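Local atomic coordinates of isomerase/lactonizing enzyme (Agrobacterium tumefaciens, PDB entry 1RVK), a protein that binds a magnesium ion and belongs to the enolase superfamily, probably acting as an isomerase or lactonizing enzyme whose substrate is not known. Residues A148-L160 and M185-V197. Residues are numbered along the deposited sequence; the frame is centred on the assembly and turned at random.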
ATOM      1  N   ALA A 148     -14.994  17.456   2.786  1.00 14.45           N
ATOM      2  CA  ALA A 148     -16.439  17.415   2.573  1.00 13.53           C
ATOM      3  C   ALA A 148     -16.893  17.998   1.244  1.00 13.29           C
ATOM      4  O   ALA A 148     -17.933  17.609   0.716  1.00 14.30           O
ATOM      5  CB  ALA A 148     -17.143  18.142   3.707  1.00 14.53           C
ATOM      6  N   THR A 149     -16.116  18.926   0.703  1.00 13.56           N
ATOM      7  CA  THR A 149     -16.480  19.578  -0.548  1.00 14.82           C
ATOM      8  C   THR A 149     -15.350  19.580  -1.568  1.00 14.65           C
ATOM      9  O   THR A 149     -14.196  19.312  -1.236  1.00 13.58           O
ATOM     10  CB  THR A 149     -16.854  21.046  -0.301  1.00 14.85           C
ATOM     11  OG1 THR A 149     -15.665  21.782   0.010  1.00 16.55           O
ATOM     12  CG2 THR A 149     -17.819  21.165   0.872  1.00 16.39           C
ATOM     13  N   PRO A 150     -15.676  19.882  -2.835  1.00 13.82           N
ATOM     14  CA  PRO A 150     -14.641  19.920  -3.871  1.00 15.42           C
ATOM     15  C   PRO A 150     -13.582  20.943  -3.478  1.00 15.80           C
ATOM     16  O   PRO A 150     -12.385  20.728  -3.668  1.00 15.92           O
ATOM     17  CB  PRO A 150     -15.421  20.336  -5.116  1.00 14.75           C
ATOM     18  CG  PRO A 150     -16.741  19.660  -4.904  1.00 13.36           C
ATOM     19  CD  PRO A 150     -17.021  19.963  -3.436  1.00 14.59           C
ATOM     20  N   GLU A 151     -14.035  22.063  -2.921  1.00 16.83           N
ATOM     21  CA  GLU A 151     -13.130  23.119  -2.487  1.00 18.43           C
ATOM     22  C   GLU A 151     -12.159  22.641  -1.404  1.00 17.94           C
ATOM     23  O   GLU A 151     -11.001  23.053  -1.382  1.00 16.58           O
ATOM     24  CB  GLU A 151     -13.934  24.322  -1.981  1.00 23.53           C
ATOM     25  CG  GLU A 151     -14.670  25.083  -3.085  1.00 32.91           C
ATOM     26  CD  GLU A 151     -15.884  24.343  -3.647  1.00 38.20           C
ATOM     27  OE1 GLU A 151     -16.357  24.737  -4.736  1.00 41.47           O
ATOM     28  OE2 GLU A 151     -16.377  23.386  -3.009  1.00 36.77           O
ATOM     29  N   ASP A 152     -12.624  21.773  -0.509  1.00 14.73           N
ATOM     30  CA  ASP A 152     -11.762  21.255   0.555  1.00 15.09           C
ATOM     31  C   ASP A 152     -10.578  20.484  -0.024  1.00 13.90           C
ATOM     32  O   ASP A 152      -9.483  20.506   0.532  1.00 14.89           O
ATOM     33  CB  ASP A 152     -12.538  20.328   1.498  1.00 14.62           C
ATOM     34  CG  ASP A 152     -13.513  21.072   2.387  1.00 16.92           C
ATOM     35  OD1 ASP A 152     -13.289  22.272   2.648  1.00 18.03           O
ATOM     36  OD2 ASP A 152     -14.495  20.450   2.843  1.00 16.44           O
ATOM     37  N   TYR A 153     -10.798  19.787  -1.133  1.00 13.87           N
ATOM     38  CA  TYR A 153      -9.713  19.037  -1.749  1.00 13.26           C
ATOM     39  C   TYR A 153      -8.714  20.006  -2.359  1.00 14.06           C
ATOM     40  O   TYR A 153      -7.502  19.795  -2.283  1.00 13.81           O
ATOM     41  CB  TYR A 153     -10.240  18.096  -2.835  1.00 12.51           C
ATOM     42  CG  TYR A 153     -10.704  16.759  -2.308  1.00 12.64           C
ATOM     43  CD1 TYR A 153     -11.996  16.586  -1.818  1.00 14.51           C
ATOM     44  CD2 TYR A 153      -9.840  15.661  -2.300  1.00 14.45           C
ATOM     45  CE1 TYR A 153     -12.424  15.342  -1.335  1.00 12.67           C
ATOM     46  CE2 TYR A 153     -10.254  14.420  -1.821  1.00 13.91           C
ATOM     47  CZ  TYR A 153     -11.546  14.267  -1.342  1.00 15.85           C
ATOM     48  OH  TYR A 153     -11.958  13.037  -0.883  1.00 15.22           O
ATOM     49  N   GLY A 154      -9.231  21.067  -2.967  1.00 14.30           N
ATOM     50  CA  GLY A 154      -8.363  22.057  -3.575  1.00 15.00           C
ATOM     51  C   GLY A 154      -7.468  22.717  -2.546  1.00 14.49           C
ATOM     52  O   GLY A 154      -6.282  22.925  -2.784  1.00 11.83           O
ATOM     53  N   ARG A 155      -8.039  23.048  -1.394  1.00 15.97           N
ATOM     54  CA  ARG A 155      -7.287  23.698  -0.330  1.00 16.95           C
ATOM     55  C   ARG A 155      -6.227  22.769   0.251  1.00 15.67           C
ATOM     56  O   ARG A 155      -5.106  23.191   0.533  1.00 15.56           O
ATOM     57  CB  ARG A 155      -8.237  24.162   0.778  1.00 22.23           C
ATOM     58  CG  ARG A 155      -9.169  25.293   0.357  1.00 31.41           C
ATOM     59  CD  ARG A 155      -8.404  26.594   0.139  1.00 40.43           C
ATOM     60  NE  ARG A 155      -9.279  27.675  -0.308  1.00 48.84           N
ATOM     61  CZ  ARG A 155      -8.932  28.960  -0.346  1.00 53.23           C
ATOM     62  NH1 ARG A 155      -7.720  29.340   0.042  1.00 54.13           N
ATOM     63  NH2 ARG A 155      -9.800  29.869  -0.772  1.00 55.14           N
ATOM     64  N   PHE A 156      -6.573  21.500   0.432  1.00 14.51           N
ATOM     65  CA  PHE A 156      -5.600  20.571   0.980  1.00 13.31           C
ATOM     66  C   PHE A 156      -4.466  20.370  -0.023  1.00 13.21           C
ATOM     67  O   PHE A 156      -3.300  20.267   0.359  1.00 13.21           O
ATOM     68  CB  PHE A 156      -6.267  19.234   1.318  1.00 12.42           C
ATOM     69  CG  PHE A 156      -5.374  18.290   2.072  1.00 12.90           C
ATOM     70  CD1 PHE A 156      -4.560  18.756   3.104  1.00 12.60           C
ATOM     71  CD2 PHE A 156      -5.369  16.930   1.776  1.00 12.74           C
ATOM     72  CE1 PHE A 156      -3.755  17.880   3.834  1.00 13.31           C
ATOM     73  CE2 PHE A 156      -4.572  16.047   2.497  1.00 13.67           C
ATOM     74  CZ  PHE A 156      -3.760  16.521   3.531  1.00 14.03           C
ATOM     75  N   ALA A 157      -4.809  20.332  -1.309  1.00 13.36           N
ATOM     76  CA  ALA A 157      -3.810  20.154  -2.359  1.00 14.67           C
ATOM     77  C   ALA A 157      -2.766  21.269  -2.316  1.00 15.33           C
ATOM     78  O   ALA A 157      -1.578  21.023  -2.514  1.00 13.90           O
ATOM     79  CB  ALA A 157      -4.488  20.119  -3.729  1.00 14.60           C
ATOM     80  N   GLU A 158      -3.206  22.497  -2.062  1.00 16.88           N
ATOM     81  CA  GLU A 158      -2.268  23.614  -1.986  1.00 18.23           C
ATOM     82  C   GLU A 158      -1.276  23.373  -0.852  1.00 16.83           C
ATOM     83  O   GLU A 158      -0.082  23.635  -0.989  1.00 16.07           O
ATOM     84  CB  GLU A 158      -3.015  24.927  -1.747  1.00 21.89           C
ATOM     85  CG  GLU A 158      -3.859  25.376  -2.922  1.00 28.61           C
ATOM     86  CD  GLU A 158      -4.477  26.741  -2.701  1.00 33.17           C
ATOM     87  OE1 GLU A 158      -3.717  27.718  -2.519  1.00 36.50           O
ATOM     88  OE2 GLU A 158      -5.721  26.837  -2.707  1.00 35.77           O
ATOM     89  N   THR A 159      -1.780  22.868   0.267  1.00 16.20           N
ATOM     90  CA  THR A 159      -0.944  22.584   1.425  1.00 15.70           C
ATOM     91  C   THR A 159       0.093  21.504   1.112  1.00 15.24           C
ATOM     92  O   THR A 159       1.242  21.593   1.541  1.00 14.95           O
ATOM     93  CB  THR A 159      -1.812  22.137   2.620  1.00 18.41           C
ATOM     94  OG1 THR A 159      -2.657  23.225   3.025  1.00 18.71           O
ATOM     95  CG2 THR A 159      -0.945  21.711   3.792  1.00 18.74           C
ATOM     96  N   LEU A 160      -0.310  20.488   0.354  1.00 15.57           N
ATOM     97  CA  LEU A 160       0.607  19.407   0.000  1.00 14.71           C
ATOM     98  C   LEU A 160       1.701  19.874  -0.961  1.00 15.14           C
ATOM     99  O   LEU A 160       2.839  19.412  -0.886  1.00 14.44           O
ATOM    100  CB  LEU A 160      -0.171  18.235  -0.609  1.00 14.59           C
ATOM    101  CG  LEU A 160      -1.195  17.575   0.319  1.00 14.90           C
ATOM    102  CD1 LEU A 160      -1.923  16.477  -0.445  1.00 13.87           C
ATOM    103  CD2 LEU A 160      -0.506  17.006   1.567  1.00 13.97           C
HETATM  104  N   MSE A 185     -19.635  15.007  -8.506  1.00 15.64           N
HETATM  105  CA  MSE A 185     -18.910  15.536  -7.353  1.00 15.74           C
HETATM  106  C   MSE A 185     -17.433  15.186  -7.464  1.00 14.84           C
HETATM  107  O   MSE A 185     -16.569  16.023  -7.208  1.00 14.93           O
HETATM  108  CB  MSE A 185     -19.475  14.967  -6.046  1.00 17.36           C
HETATM  109  CG  MSE A 185     -20.792  15.583  -5.608  1.00 18.58           C
HETATM  110 SE   MSE A 185     -20.617  17.472  -5.190  1.00 28.75          SE
HETATM  111  CE  MSE A 185     -19.869  17.319  -3.427  1.00 23.73           C
ATOM    112  N   ASP A 186     -17.145  13.944  -7.846  1.00 13.90           N
ATOM    113  CA  ASP A 186     -15.764  13.502  -8.002  1.00 12.83           C
ATOM    114  C   ASP A 186     -15.033  14.398  -8.999  1.00 13.32           C
ATOM    115  O   ASP A 186     -13.894  14.809  -8.763  1.00 13.20           O
ATOM    116  CB  ASP A 186     -15.727  12.051  -8.497  1.00 13.84           C
ATOM    117  CG  ASP A 186     -16.222  11.064  -7.456  1.00 15.37           C
ATOM    118  OD1 ASP A 186     -16.322   9.857  -7.780  1.00 15.21           O
ATOM    119  OD2 ASP A 186     -16.505  11.485  -6.314  1.00 13.99           O
ATOM    120  N   LEU A 187     -15.687  14.701 -10.116  1.00 13.49           N
ATOM    121  CA  LEU A 187     -15.076  15.548 -11.133  1.00 13.54           C
ATOM    122  C   LEU A 187     -14.872  16.974 -10.635  1.00 14.82           C
ATOM    123  O   LEU A 187     -13.898  17.622 -11.009  1.00 12.70           O
ATOM    124  CB  LEU A 187     -15.919  15.552 -12.411  1.00 15.07           C
ATOM    125  CG  LEU A 187     -15.810  14.287 -13.268  1.00 17.14           C
ATOM    126  CD1 LEU A 187     -16.812  14.338 -14.412  1.00 17.14           C
ATOM    127  CD2 LEU A 187     -14.393  14.166 -13.798  1.00 17.77           C
ATOM    128  N   LYS A 188     -15.785  17.464  -9.799  1.00 14.56           N
ATOM    129  CA  LYS A 188     -15.643  18.817  -9.259  1.00 16.32           C
ATOM    130  C   LYS A 188     -14.417  18.885  -8.360  1.00 14.94           C
ATOM    131  O   LYS A 188     -13.707  19.889  -8.337  1.00 14.15           O
ATOM    132  CB  LYS A 188     -16.870  19.230  -8.445  1.00 16.75           C
ATOM    133  CG  LYS A 188     -18.109  19.561  -9.262  1.00 22.33           C
ATOM    134  CD  LYS A 188     -19.123  20.293  -8.392  1.00 24.93           C
ATOM    135  CE  LYS A 188     -20.517  20.275  -8.997  1.00 30.25           C
ATOM    136  NZ  LYS A 188     -21.131  18.915  -8.921  1.00 34.89           N
ATOM    137  N   ALA A 189     -14.179  17.819  -7.604  1.00 14.71           N
ATOM    138  CA  ALA A 189     -13.022  17.772  -6.717  1.00 12.83           C
ATOM    139  C   ALA A 189     -11.754  17.795  -7.559  1.00 14.49           C
ATOM    140  O   ALA A 189     -10.813  18.531  -7.266  1.00 13.42           O
ATOM    141  CB  ALA A 189     -13.060  16.513  -5.865  1.00 14.03           C
ATOM    142  N   CYS A 190     -11.735  16.983  -8.610  1.00 13.53           N
ATOM    143  CA  CYS A 190     -10.576  16.919  -9.491  1.00 12.96           C
ATOM    144  C   CYS A 190     -10.294  18.272 -10.131  1.00 13.19           C
ATOM    145  O   CYS A 190      -9.139  18.705 -10.219  1.00 14.10           O
ATOM    146  CB  CYS A 190     -10.794  15.863 -10.575  1.00 12.60           C
ATOM    147  SG  CYS A 190     -10.747  14.168  -9.932  1.00 15.78           S
ATOM    148  N   ALA A 191     -11.353  18.939 -10.574  1.00 13.00           N
ATOM    149  CA  ALA A 191     -11.222  20.246 -11.208  1.00 13.85           C
ATOM    150  C   ALA A 191     -10.715  21.283 -10.211  1.00 14.75           C
ATOM    151  O   ALA A 191      -9.886  22.128 -10.551  1.00 14.85           O
ATOM    152  CB  ALA A 191     -12.563  20.684 -11.779  1.00 15.64           C
ATOM    153  N   ALA A 192     -11.232  21.225  -8.988  1.00 14.66           N
ATOM    154  CA  ALA A 192     -10.824  22.154  -7.939  1.00 14.49           C
ATOM    155  C   ALA A 192      -9.336  22.007  -7.641  1.00 15.11           C
ATOM    156  O   ALA A 192      -8.629  23.002  -7.457  1.00 15.04           O
ATOM    157  CB  ALA A 192     -11.639  21.905  -6.676  1.00 15.84           C
ATOM    158  N   VAL A 193      -8.854  20.768  -7.592  1.00 13.88           N
ATOM    159  CA  VAL A 193      -7.441  20.535  -7.317  1.00 12.95           C
ATOM    160  C   VAL A 193      -6.563  21.027  -8.468  1.00 13.85           C
ATOM    161  O   VAL A 193      -5.538  21.669  -8.241  1.00 14.65           O
ATOM    162  CB  VAL A 193      -7.155  19.040  -7.059  1.00 12.94           C
ATOM    163  CG1 VAL A 193      -5.646  18.804  -6.980  1.00 12.04           C
ATOM    164  CG2 VAL A 193      -7.814  18.607  -5.749  1.00 11.20           C
ATOM    165  N   ARG A 194      -6.964  20.732  -9.700  1.00 13.90           N
ATOM    166  CA  ARG A 194      -6.189  21.169 -10.856  1.00 14.71           C
ATOM    167  C   ARG A 194      -6.102  22.692 -10.873  1.00 16.38           C
ATOM    168  O   ARG A 194      -5.044  23.261 -11.139  1.00 17.04           O
ATOM    169  CB  ARG A 194      -6.830  20.672 -12.158  1.00 15.82           C
ATOM    170  CG  ARG A 194      -6.206  21.270 -13.419  1.00 15.49           C
ATOM    171  CD  ARG A 194      -4.707  20.994 -13.487  1.00 16.22           C
ATOM    172  NE  ARG A 194      -4.423  19.629 -13.914  1.00 17.88           N
ATOM    173  CZ  ARG A 194      -3.279  18.991 -13.687  1.00 18.15           C
ATOM    174  NH1 ARG A 194      -2.295  19.587 -13.024  1.00 16.88           N
ATOM    175  NH2 ARG A 194      -3.122  17.750 -14.129  1.00 17.29           N
ATOM    176  N   GLU A 195      -7.218  23.350 -10.582  1.00 18.11           N
ATOM    177  CA  GLU A 195      -7.254  24.806 -10.569  1.00 21.68           C
ATOM    178  C   GLU A 195      -6.325  25.378  -9.502  1.00 21.40           C
ATOM    179  O   GLU A 195      -5.672  26.399  -9.715  1.00 19.43           O
ATOM    180  CB  GLU A 195      -8.683  25.291 -10.312  1.00 24.91           C
ATOM    181  CG  GLU A 195      -8.830  26.805 -10.273  1.00 33.41           C
ATOM    182  CD  GLU A 195      -8.620  27.448 -11.631  1.00 38.10           C
ATOM    183  OE1 GLU A 195      -7.551  27.234 -12.239  1.00 40.73           O
ATOM    184  OE2 GLU A 195      -9.527  28.173 -12.091  1.00 42.73           O
ATOM    185  N   ALA A 196      -6.258  24.703  -8.359  1.00 20.57           N
ATOM    186  CA  ALA A 196      -5.431  25.157  -7.246  1.00 20.70           C
ATOM    187  C   ALA A 196      -3.924  24.938  -7.384  1.00 20.62           C
ATOM    188  O   ALA A 196      -3.135  25.762  -6.924  1.00 21.22           O
ATOM    189  CB  ALA A 196      -5.919  24.515  -5.953  1.00 20.90           C
ATOM    190  N   VAL A 197      -3.519  23.842  -8.016  1.00 19.58           N
ATOM    191  CA  VAL A 197      -2.099  23.543  -8.139  1.00 18.93           C
ATOM    192  C   VAL A 197      -1.444  23.888  -9.472  1.00 20.23           C
ATOM    193  O   VAL A 197      -0.217  23.932  -9.568  1.00 18.51           O
ATOM    194  CB  VAL A 197      -1.829  22.051  -7.839  1.00 19.04           C
ATOM    195  CG1 VAL A 197      -2.372  21.698  -6.466  1.00 20.83           C
ATOM    196  CG2 VAL A 197      -2.463  21.176  -8.908  1.00 19.86           C
TER
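Pro150 and Gly154 pack helix 150-160 against Ala189 and Val193 of helix 185-197, the two axes running broadly the same way, crossing at -33°, and closing to 7.5 Å. That is a short spacing, and small residues allow it: where Gly154 faces Val193, the CA atoms of the two are 4.1 Å apart. Pro150 is a knob in the hole formed by Met185, Lys188, Ala189 and Ala192. Its CG rests 3.6 Å from Lys188 CB, while the selenomethionine Met185, bent at both chi2 and chi3, brings its CE methyl to 3.9 Å from Pro150 CD. On the adjoining turn Ala192 CB presses against the backbone, 3.3 Å from Pro150 O.

Val193 fills the middle with both methyls. With CG1 anti to the backbone N (chi1 172°), that branch meets Ala157 CB at 3.7 Å, and CG2 packs against the CB and carbonyl of Tyr153. Val197 CG1 reaches the same Ala157 methyl. Towards the solvent side, Ala196 CB touches both Gly154 O and the aliphatic CG of Glu158. Helix 150-160 starts in a capping box: Thr149 OG1 accepts from Asp152 N, and Asp152 OD2 takes the N-H groups of Thr149 and Ala148.

The Tyr153 ring leans obliquely past Ala189 CB and on inward, where its hydroxyl bonds to His171 O and its ring meets Trp173 edge-to-face. These are consecutive outer helices of the enolase-superfamily barrel, joined through strand 167-171 in a beta-alpha-beta-alpha run. Leu170 of that strand packs against Tyr153, Ala189 and Val193, and Ile168 against Ala157, and Leu203 of strand 202-206 touches Val193 and Val197.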